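Local coordinates for protein esterase (Capnocytophaga ochracea, PDB 4W9R) that is of unknown function but belongs to a putative esterase family of the alpha/beta-hydrolase clan and may hydrolyse esters, at residues V210-S215 and K221-A226; M175-V180 and V184-A189; E206-D211 and L229-D234. All coordinates share one frame; numbering follows the deposited sequence.

Contact 1. Residues V210-S215 and K221-A226; sequences VDFKGS and KLQGIA
The end of strand 205-213 and Ser215, beyond a chain corner at Gly214 (phi 79°), face helix 217-232, and no hydrogen bond crosses between the segments. Phe212 meets Gln223 and Gly224, while Ser215 approaches Gln223. Phe212 CB points toward the helix. Its CG stands anti to the carbonyl carbon (chi1 -65°), which carries the ring across to Gln223 and Gly224, in the middle of helix 217-232. There CE2 of Phe212 lies 3.9 Å from Gln223 CB and 3.9 Å from Gln223 OE1. Ring and amide planes are 66° apart, so the two groups do not stack. Phe212 CZ comes within 4.2 Å of Gly224 N. The strand order is that of the alpha/beta-hydrolase fold, and here the helix that follows strand 205-213, outermost in this chain, packs against it. Within the strand, Val210 CG1 sits 3.5 Å above the plane of the Phe212 ring, offset toward its rim. Ser215 OG is 4.3 Å from Gln223 NE2, too far to bond. The amide is held instead by other partners. NE2 bonds to Ala219 O one turn back, and OE1 bonds to Gln227 NE2 of the second subunit. Gln223 also packs on Gln223 of that subunit, which puts this helix at the dimer interface.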
loop_
_atom_site.group_PDB
_atom_site.type_symbol
_atom_site.label_atom_id
_atom_site.label_comp_id
_atom_site.label_asym_id
_atom_site.label_seq_id
_atom_site.Cartn_x
_atom_site.Cartn_y
_atom_site.Cartn_z
ATOM N N VAL B 210 3.195 -8.419 13.322
ATOM C CA VAL B 210 1.846 -8.578 12.802
ATOM C C VAL B 210 1.729 -9.858 11.985
ATOM O O VAL B 210 2.408 -10.029 10.973
ATOM C CB VAL B 210 1.429 -7.376 11.937
ATOM C CG1 VAL B 210 0.022 -7.573 11.403
ATOM C CG2 VAL B 210 1.521 -6.094 12.743
ATOM N N ASP B 211 0.865 -10.757 12.436
ATOM C CA ASP B 211 0.613 -11.998 11.722
ATOM C C ASP B 211 -0.629 -11.853 10.852
ATOM O O ASP B 211 -1.739 -11.712 11.363
ATOM C CB ASP B 211 0.447 -13.159 12.707
ATOM C CG ASP B 211 0.094 -14.466 12.023
ATOM O OD1 ASP B 211 0.402 -14.617 10.823
ATOM O OD2 ASP B 211 -0.486 -15.348 12.689
ATOM N N PHE B 212 -0.444 -11.900 9.536
ATOM C CA PHE B 212 -1.581 -11.805 8.632
ATOM C C PHE B 212 -2.072 -13.207 8.322
ATOM O O PHE B 212 -1.414 -13.963 7.610
ATOM C CB PHE B 212 -1.201 -11.086 7.335
ATOM C CG PHE B 212 -0.825 -9.643 7.519
ATOM C CD1 PHE B 212 0.482 -9.283 7.802
ATOM C CD2 PHE B 212 -1.776 -8.644 7.390
ATOM C CE1 PHE B 212 0.830 -7.955 7.963
ATOM C CE2 PHE B 212 -1.434 -7.315 7.551
ATOM C CZ PHE B 212 -0.129 -6.969 7.837
ATOM N N LYS B 213 -3.249 -13.540 8.836
ATOM C CA LYS B 213 -3.768 -14.890 8.697
ATOM C C LYS B 213 -4.902 -14.901 7.684
ATOM O O LYS B 213 -5.807 -14.070 7.741
ATOM C CB LYS B 213 -4.236 -15.429 10.049
ATOM C CG LYS B 213 -4.477 -16.931 10.068
ATOM C CD LYS B 213 -4.706 -17.437 11.484
ATOM C CE LYS B 213 -3.497 -17.172 12.367
ATOM N NZ LYS B 213 -3.699 -17.664 13.758
ATOM N N GLY B 214 -4.837 -15.841 6.748
ATOM C CA GLY B 214 -5.807 -15.912 5.674
ATOM C C GLY B 214 -5.498 -14.888 4.600
ATOM O O GLY B 214 -6.344 -14.572 3.765
ATOM N N SER B 215 -4.275 -14.368 4.627
ATOM C CA SER B 215 -3.848 -13.364 3.662
ATOM C C SER B 215 -2.723 -13.874 2.771
ATOM O O SER B 215 -1.833 -14.591 3.230
ATOM C CB SER B 215 -3.398 -12.093 4.382
ATOM O OG SER B 215 -2.893 -11.141 3.460
ATOM N N LYS B 221 2.570 -7.975 2.503
ATOM C CA LYS B 221 3.772 -7.150 2.502
ATOM C C LYS B 221 3.437 -5.683 2.255
ATOM O O LYS B 221 4.033 -4.796 2.864
ATOM C CB LYS B 221 4.771 -7.650 1.459
ATOM C CG LYS B 221 5.401 -8.987 1.812
ATOM C CD LYS B 221 6.629 -9.274 0.964
ATOM C CE LYS B 221 6.259 -9.592 -0.472
ATOM N NZ LYS B 221 7.460 -9.957 -1.273
ATOM N N LEU B 222 2.482 -5.433 1.364
ATOM C CA LEU B 222 2.035 -4.070 1.093
ATOM C C LEU B 222 1.438 -3.448 2.345
ATOM O O LEU B 222 1.740 -2.305 2.688
ATOM C CB LEU B 222 1.008 -4.040 -0.039
ATOM C CG LEU B 222 1.500 -4.336 -1.454
ATOM C CD1 LEU B 222 0.358 -4.188 -2.446
ATOM C CD2 LEU B 222 2.667 -3.437 -1.834
ATOM N N GLN B 223 0.591 -4.213 3.026
ATOM C CA GLN B 223 -0.045 -3.741 4.247
ATOM C C GLN B 223 0.986 -3.568 5.357
ATOM O O GLN B 223 0.820 -2.731 6.243
ATOM C CB GLN B 223 -1.147 -4.706 4.684
ATOM C CG GLN B 223 -2.265 -4.858 3.664
ATOM C CD GLN B 223 -3.327 -5.843 4.109
ATOM O OE1 GLN B 223 -3.971 -5.656 5.142
ATOM N NE2 GLN B 223 -3.510 -6.904 3.332
ATOM N N GLY B 224 2.051 -4.360 5.295
ATOM C CA GLY B 224 3.128 -4.270 6.263
ATOM C C GLY B 224 3.852 -2.941 6.181
ATOM O O GLY B 224 4.154 -2.325 7.203
ATOM N N ILE B 225 4.129 -2.499 4.958
ATOM C CA ILE B 225 4.773 -1.210 4.732
ATOM C C ILE B 225 3.901 -0.073 5.244
ATOM O O ILE B 225 4.383 0.841 5.913
ATOM C CB ILE B 225 5.072 -0.981 3.240
ATOM C CG1 ILE B 225 5.969 -2.093 2.700
ATOM C CG2 ILE B 225 5.720 0.378 3.023
ATOM C CD1 ILE B 225 6.236 -1.995 1.217
ATOM N N ALA B 226 2.610 -0.142 4.931
ATOM C CA ALA B 226 1.661 0.887 5.339
ATOM C C ALA B 226 1.598 1.015 6.858
ATOM O O ALA B 226 1.631 2.119 7.399
ATOM C CB ALA B 226 0.282 0.583 4.777
#

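Contact 2. Residues M175-V180 and V184-A189; sequences MATADV and VVYDKA
Tyr186 packs against Asp179 and Thr177 at the start of a beta-alpha-beta unit, where strand 171-180 passes into helix 183-196 on the way to strand 205-213. The short segments approach to 7.5 Å between axes, with 139° between their directions. The contact is buried, and no hydrogen bond crosses it.

The main interaction is CH-pi. Asp179 CB sits over the centre of the Tyr186 ring, 3.4 Å from its centroid and only 2° off the normal. Asp179 CG stands between the backbone N and the carbonyl carbon (chi1 65°), and the carboxylate leads away from the helix. Its OD1 accepts a bond from Gly214 N.

Polar atoms lie round the same ring. Thr177 OG1 is at the ring edge near its plane, 3.4 Å from Tyr186 CD1. The same hydroxyl oxygen, Thr177 OG1, is 3.9 Å from Ala189 CB. Ala178 O approaches Tyr186 CD1 obliquely, at 3.5 Å. The phenol OH bonds to Asp211 OD2 on strand 205-213, which fixes the far end of the ring.

Apolar contact comes from two methyl groups of the strand. The side chains of Thr177 and Tyr186 cross at about a right angle, with Thr177 CG2 3.9 Å from Tyr186 CE1. The selenomethionine Met175 keeps an extended chain. That brings its terminal methyl to the helix, with Met175 CE 3.7 Å from Ala189 CB.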
loop_
_atom_site.group_PDB
_atom_site.type_symbol
_atom_site.label_atom_id
_atom_site.label_comp_id
_atom_site.label_asym_id
_atom_site.label_seq_id
_atom_site.Cartn_x
_atom_site.Cartn_y
_atom_site.Cartn_z
HETATM N N MSE B 175 7.907 -6.741 12.143
HETATM C CA MSE B 175 7.947 -7.981 11.379
HETATM C C MSE B 175 6.542 -8.441 11.009
HETATM O O MSE B 175 5.639 -8.441 11.845
HETATM C CB MSE B 175 8.669 -9.076 12.162
HETATM C CG MSE B 175 8.554 -10.456 11.534
HETATM SE SE MSE B 175 9.517 -11.819 12.537
HETATM C CE MSE B 175 8.868 -13.402 11.603
ATOM N N ALA B 176 6.363 -8.826 9.751
ATOM C CA ALA B 176 5.072 -9.306 9.278
ATOM C C ALA B 176 5.217 -10.612 8.507
ATOM O O ALA B 176 6.215 -10.830 7.819
ATOM C CB ALA B 176 4.399 -8.251 8.412
ATOM N N THR B 177 4.218 -11.480 8.629
ATOM C CA THR B 177 4.199 -12.731 7.882
ATOM C C THR B 177 2.770 -13.108 7.488
ATOM O O THR B 177 1.804 -12.619 8.075
ATOM C CB THR B 177 4.838 -13.881 8.687
ATOM O OG1 THR B 177 4.825 -15.081 7.903
ATOM C CG2 THR B 177 4.079 -14.113 9.983
ATOM N N ALA B 178 2.649 -13.968 6.483
ATOM C CA ALA B 178 1.351 -14.412 5.986
ATOM C C ALA B 178 1.392 -15.910 5.730
ATOM O O ALA B 178 2.412 -16.430 5.292
ATOM C CB ALA B 178 0.973 -13.660 4.722
ATOM N N ASP B 179 0.304 -16.609 6.035
ATOM C CA ASP B 179 0.294 -18.067 5.937
ATOM C C ASP B 179 -0.212 -18.672 4.620
ATOM O O ASP B 179 -0.051 -19.873 4.408
ATOM C CB ASP B 179 -0.531 -18.650 7.090
ATOM C CG ASP B 179 -1.995 -18.271 7.013
ATOM O OD1 ASP B 179 -2.302 -17.172 6.504
ATOM O OD2 ASP B 179 -2.840 -19.074 7.460
ATOM N N VAL B 180 -0.794 -17.877 3.724
ATOM C CA VAL B 180 -1.452 -18.493 2.571
ATOM C C VAL B 180 -0.446 -18.882 1.495
ATOM O O VAL B 180 0.234 -18.038 0.910
ATOM C CB VAL B 180 -2.517 -17.568 1.956
ATOM C CG1 VAL B 180 -3.049 -18.164 0.663
ATOM C CG2 VAL B 180 -3.649 -17.344 2.941
ATOM N N VAL B 184 5.450 -23.564 4.822
ATOM C CA VAL B 184 6.801 -23.889 5.275
ATOM C C VAL B 184 7.512 -22.649 5.815
ATOM O O VAL B 184 8.039 -22.658 6.929
ATOM C CB VAL B 184 7.644 -24.507 4.145
ATOM C CG1 VAL B 184 9.113 -24.569 4.546
ATOM C CG2 VAL B 184 7.119 -25.891 3.793
ATOM N N VAL B 185 7.510 -21.583 5.019
ATOM C CA VAL B 185 8.116 -20.314 5.405
ATOM C C VAL B 185 7.401 -19.686 6.599
ATOM O O VAL B 185 8.038 -19.185 7.527
ATOM C CB VAL B 185 8.102 -19.314 4.230
ATOM C CG1 VAL B 185 8.604 -17.948 4.675
ATOM C CG2 VAL B 185 8.934 -19.847 3.076
ATOM N N TYR B 186 6.073 -19.725 6.565
ATOM C CA TYR B 186 5.250 -19.135 7.614
ATOM C C TYR B 186 5.531 -19.744 8.985
ATOM O O TYR B 186 5.664 -19.024 9.975
ATOM C CB TYR B 186 3.770 -19.292 7.265
ATOM C CG TYR B 186 2.822 -18.854 8.357
ATOM C CD1 TYR B 186 2.555 -17.509 8.575
ATOM C CD2 TYR B 186 2.182 -19.788 9.164
ATOM C CE1 TYR B 186 1.684 -17.107 9.566
ATOM C CE2 TYR B 186 1.309 -19.395 10.158
ATOM C CZ TYR B 186 1.062 -18.053 10.356
ATOM O OH TYR B 186 0.193 -17.658 11.349
ATOM N N ASP B 187 5.622 -21.070 9.037
ATOM C CA ASP B 187 5.866 -21.763 10.297
ATOM C C ASP B 187 7.221 -21.392 10.886
ATOM O O ASP B 187 7.336 -21.157 12.088
ATOM C CB ASP B 187 5.777 -23.277 10.106
ATOM C CG ASP B 187 4.354 -23.757 9.906
ATOM O OD1 ASP B 187 3.422 -23.069 10.378
ATOM O OD2 ASP B 187 4.167 -24.824 9.284
ATOM N N LYS B 188 8.241 -21.333 10.036
ATOM C CA LYS B 188 9.579 -20.968 10.482
ATOM C C LYS B 188 9.600 -19.540 11.017
ATOM O O LYS B 188 10.319 -19.235 11.967
ATOM C CB LYS B 188 10.593 -21.129 9.345
ATOM C CG LYS B 188 10.829 -22.576 8.936
ATOM C CD LYS B 188 12.045 -22.721 8.031
ATOM C CE LYS B 188 11.873 -21.949 6.733
ATOM N NZ LYS B 188 13.059 -22.098 5.844
ATOM N N ALA B 189 8.797 -18.673 10.408
ATOM C CA ALA B 189 8.701 -17.283 10.835
ATOM C C ALA B 189 8.126 -17.178 12.245
ATOM O O ALA B 189 8.634 -16.426 13.078
ATOM C CB ALA B 189 7.852 -16.486 9.857
#

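Contact 3. Residues E206-D211 and L229-D234; sequences EYHFVD and LDMCFD
A Met-aromatic contact joins His208 of strand 205-213 to Met231 in the last turn of helix 217-232. Met231 is a selenomethionine, and its SE lies over the centre of the imidazole, 3.7 Å from the centroid of the His208 ring and 11° off the normal. The chain is bent at chi3 (-60°), which folds the methyl back over the same face. Met231 CE is thus 4.2 Å from the His208 centroid, a CH-pi contact.

The ring is also gripped at its edge. His208 NE2 donates to Glu206 OE2 at 3.0 Å, two residues back on the strand. The bond is nearly straight, at 168°. OE2 lies in the ring plane and uses its anti lone pair. The other carboxylate oxygen, OE1, forms a salt bridge with Arg170, so a second-shell charge positions the glutamate. The ring also meets that of Phe172 on the neighbouring strand. An alanine in place of His208 would probably leave Glu206 OE2 without its donor and open a gap under Met231 SE.

Met231 also touches Tyr174, and an acetate ion, probably from the crystallisation liquor, lies close by. Strand 205-213, outermost in this chain, with the following helix packed on it, fits the alpha/beta-hydrolase fold.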
loop_
_atom_site.group_PDB
_atom_site.type_symbol
_atom_site.label_atom_id
_atom_site.label_comp_id
_atom_site.label_asym_id
_atom_site.label_seq_id
_atom_site.Cartn_x
_atom_site.Cartn_y
_atom_site.Cartn_z
ATOM N N GLU B 206 10.751 -0.240 20.346
ATOM C CA GLU B 206 9.344 -0.386 20.004
ATOM C C GLU B 206 9.185 -1.580 19.068
ATOM O O GLU B 206 9.625 -1.543 17.918
ATOM C CB GLU B 206 8.807 0.892 19.358
ATOM C CG GLU B 206 7.321 0.858 19.040
ATOM C CD GLU B 206 6.815 2.186 18.507
ATOM O OE1 GLU B 206 7.548 3.193 18.626
ATOM O OE2 GLU B 206 5.689 2.224 17.968
ATOM N N TYR B 207 8.559 -2.638 19.572
ATOM C CA TYR B 207 8.478 -3.907 18.856
ATOM C C TYR B 207 7.077 -4.177 18.318
ATOM O O TYR B 207 6.092 -4.091 19.051
ATOM C CB TYR B 207 8.915 -5.053 19.775
ATOM C CG TYR B 207 8.866 -6.428 19.145
ATOM C CD1 TYR B 207 7.692 -7.172 19.139
ATOM C CD2 TYR B 207 9.999 -6.991 18.572
ATOM C CE1 TYR B 207 7.643 -8.425 18.566
ATOM C CE2 TYR B 207 9.961 -8.249 18.003
ATOM C CZ TYR B 207 8.780 -8.962 18.004
ATOM O OH TYR B 207 8.731 -10.214 17.440
ATOM N N HIS B 208 6.996 -4.521 17.036
ATOM C CA HIS B 208 5.720 -4.868 16.421
ATOM C C HIS B 208 5.828 -6.120 15.560
ATOM O O HIS B 208 6.630 -6.177 14.629
ATOM C CB HIS B 208 5.196 -3.705 15.573
ATOM C CG HIS B 208 4.844 -2.487 16.368
ATOM N ND1 HIS B 208 3.701 -2.404 17.133
ATOM C CD2 HIS B 208 5.483 -1.302 16.515
ATOM C CE1 HIS B 208 3.651 -1.220 17.718
ATOM N NE2 HIS B 208 4.720 -0.533 17.359
ATOM N N PHE B 209 5.020 -7.123 15.880
ATOM C CA PHE B 209 4.901 -8.303 15.034
ATOM C C PHE B 209 3.453 -8.523 14.620
ATOM O O PHE B 209 2.589 -8.785 15.455
ATOM C CB PHE B 209 5.431 -9.549 15.741
ATOM C CG PHE B 209 5.067 -10.831 15.047
ATOM C CD1 PHE B 209 5.586 -11.128 13.797
ATOM C CD2 PHE B 209 4.206 -11.738 15.643
ATOM C CE1 PHE B 209 5.251 -12.307 13.153
ATOM C CE2 PHE B 209 3.869 -12.921 15.006
ATOM C CZ PHE B 209 4.392 -13.204 13.759
ATOM N N VAL B 210 3.195 -8.419 13.322
ATOM C CA VAL B 210 1.846 -8.578 12.802
ATOM C C VAL B 210 1.729 -9.858 11.985
ATOM O O VAL B 210 2.408 -10.029 10.973
ATOM C CB VAL B 210 1.429 -7.376 11.937
ATOM C CG1 VAL B 210 0.022 -7.573 11.403
ATOM C CG2 VAL B 210 1.521 -6.094 12.743
ATOM N N ASP B 211 0.865 -10.757 12.436
ATOM C CA ASP B 211 0.613 -11.998 11.722
ATOM C C ASP B 211 -0.629 -11.853 10.852
ATOM O O ASP B 211 -1.739 -11.712 11.363
ATOM C CB ASP B 211 0.447 -13.159 12.707
ATOM C CG ASP B 211 0.094 -14.466 12.023
ATOM O OD1 ASP B 211 0.402 -14.617 10.823
ATOM O OD2 ASP B 211 -0.486 -15.348 12.689
ATOM N N LEU B 229 5.279 2.233 8.456
ATOM C CA LEU B 229 5.486 3.667 8.284
ATOM C C LEU B 229 4.543 4.477 9.165
ATOM O O LEU B 229 4.922 5.515 9.705
ATOM C CB LEU B 229 5.294 4.066 6.821
ATOM C CG LEU B 229 6.304 3.513 5.818
ATOM C CD1 LEU B 229 5.897 3.894 4.407
ATOM C CD2 LEU B 229 7.704 4.019 6.135
ATOM N N ASP B 230 3.313 3.993 9.303
ATOM C CA ASP B 230 2.300 4.681 10.090
ATOM C C ASP B 230 2.700 4.786 11.558
ATOM O O ASP B 230 2.615 5.856 12.158
ATOM C CB ASP B 230 0.955 3.963 9.973
ATOM C CG ASP B 230 -0.141 4.649 10.765
ATOM O OD1 ASP B 230 -0.296 5.880 10.623
ATOM O OD2 ASP B 230 -0.845 3.957 11.534
HETATM N N MSE B 231 3.143 3.669 12.126
HETATM C CA MSE B 231 3.449 3.603 13.551
HETATM C C MSE B 231 4.795 4.224 13.905
HETATM O O MSE B 231 4.936 4.859 14.951
HETATM C CB MSE B 231 3.413 2.151 14.025
HETATM C CG MSE B 231 2.022 1.546 14.019
HETATM SE SE MSE B 231 2.036 -0.335 14.502
HETATM C CE MSE B 231 3.187 -0.973 13.074
ATOM N N CYS B 232 5.782 4.034 13.037
ATOM C CA CYS B 232 7.128 4.535 13.289
ATOM C C CYS B 232 7.164 6.062 13.314
ATOM O O CYS B 232 7.801 6.666 14.178
ATOM C CB CYS B 232 8.097 4.001 12.232
ATOM S SG CYS B 232 9.811 4.526 12.451
ATOM N N PHE B 233 6.473 6.676 12.359
ATOM C CA PHE B 233 6.450 8.128 12.222
ATOM C C PHE B 233 5.264 8.778 12.935
ATOM O O PHE B 233 5.045 9.981 12.806
ATOM C CB PHE B 233 6.448 8.513 10.745
ATOM C CG PHE B 233 7.749 8.235 10.050
ATOM C CD1 PHE B 233 7.955 7.037 9.388
ATOM C CD2 PHE B 233 8.772 9.170 10.071
ATOM C CE1 PHE B 233 9.155 6.778 8.752
ATOM C CE2 PHE B 233 9.974 8.916 9.438
ATOM C CZ PHE B 233 10.165 7.719 8.777
ATOM N N ASP B 234 4.499 7.972 13.667
ATOM C CA ASP B 234 3.246 8.406 14.290
ATOM C C ASP B 234 3.352 9.693 15.115
ATOM O O ASP B 234 2.402 10.476 15.171
ATOM C CB ASP B 234 2.697 7.285 15.174
ATOM C CG ASP B 234 1.335 7.613 15.750
ATOM O OD1 ASP B 234 0.336 7.518 15.005
ATOM O OD2 ASP B 234 1.262 7.963 16.947
#

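In the fold
From the N terminus, contact 2 comes first. It closes the short turn between strand 171-180 and helix 183-196 before either of the others opens. The chain then enters strand 205-213. Contacts 1 and 3 start from the same stretch, sharing Val210 and Asp211. Contact 1 closes the shorter loop, and contact 3 reaches further along helix 217-232, to its C-terminal end. Together they lay the helix along the edge strand. Contact 2 joins them through the sheet, where strands 171-180 and 205-213 are neighbours. Phe212 N probably bonds to Thr177 O, and Met175 N probably bonds to His208 O. The three contacts thus tie two strands to two helices.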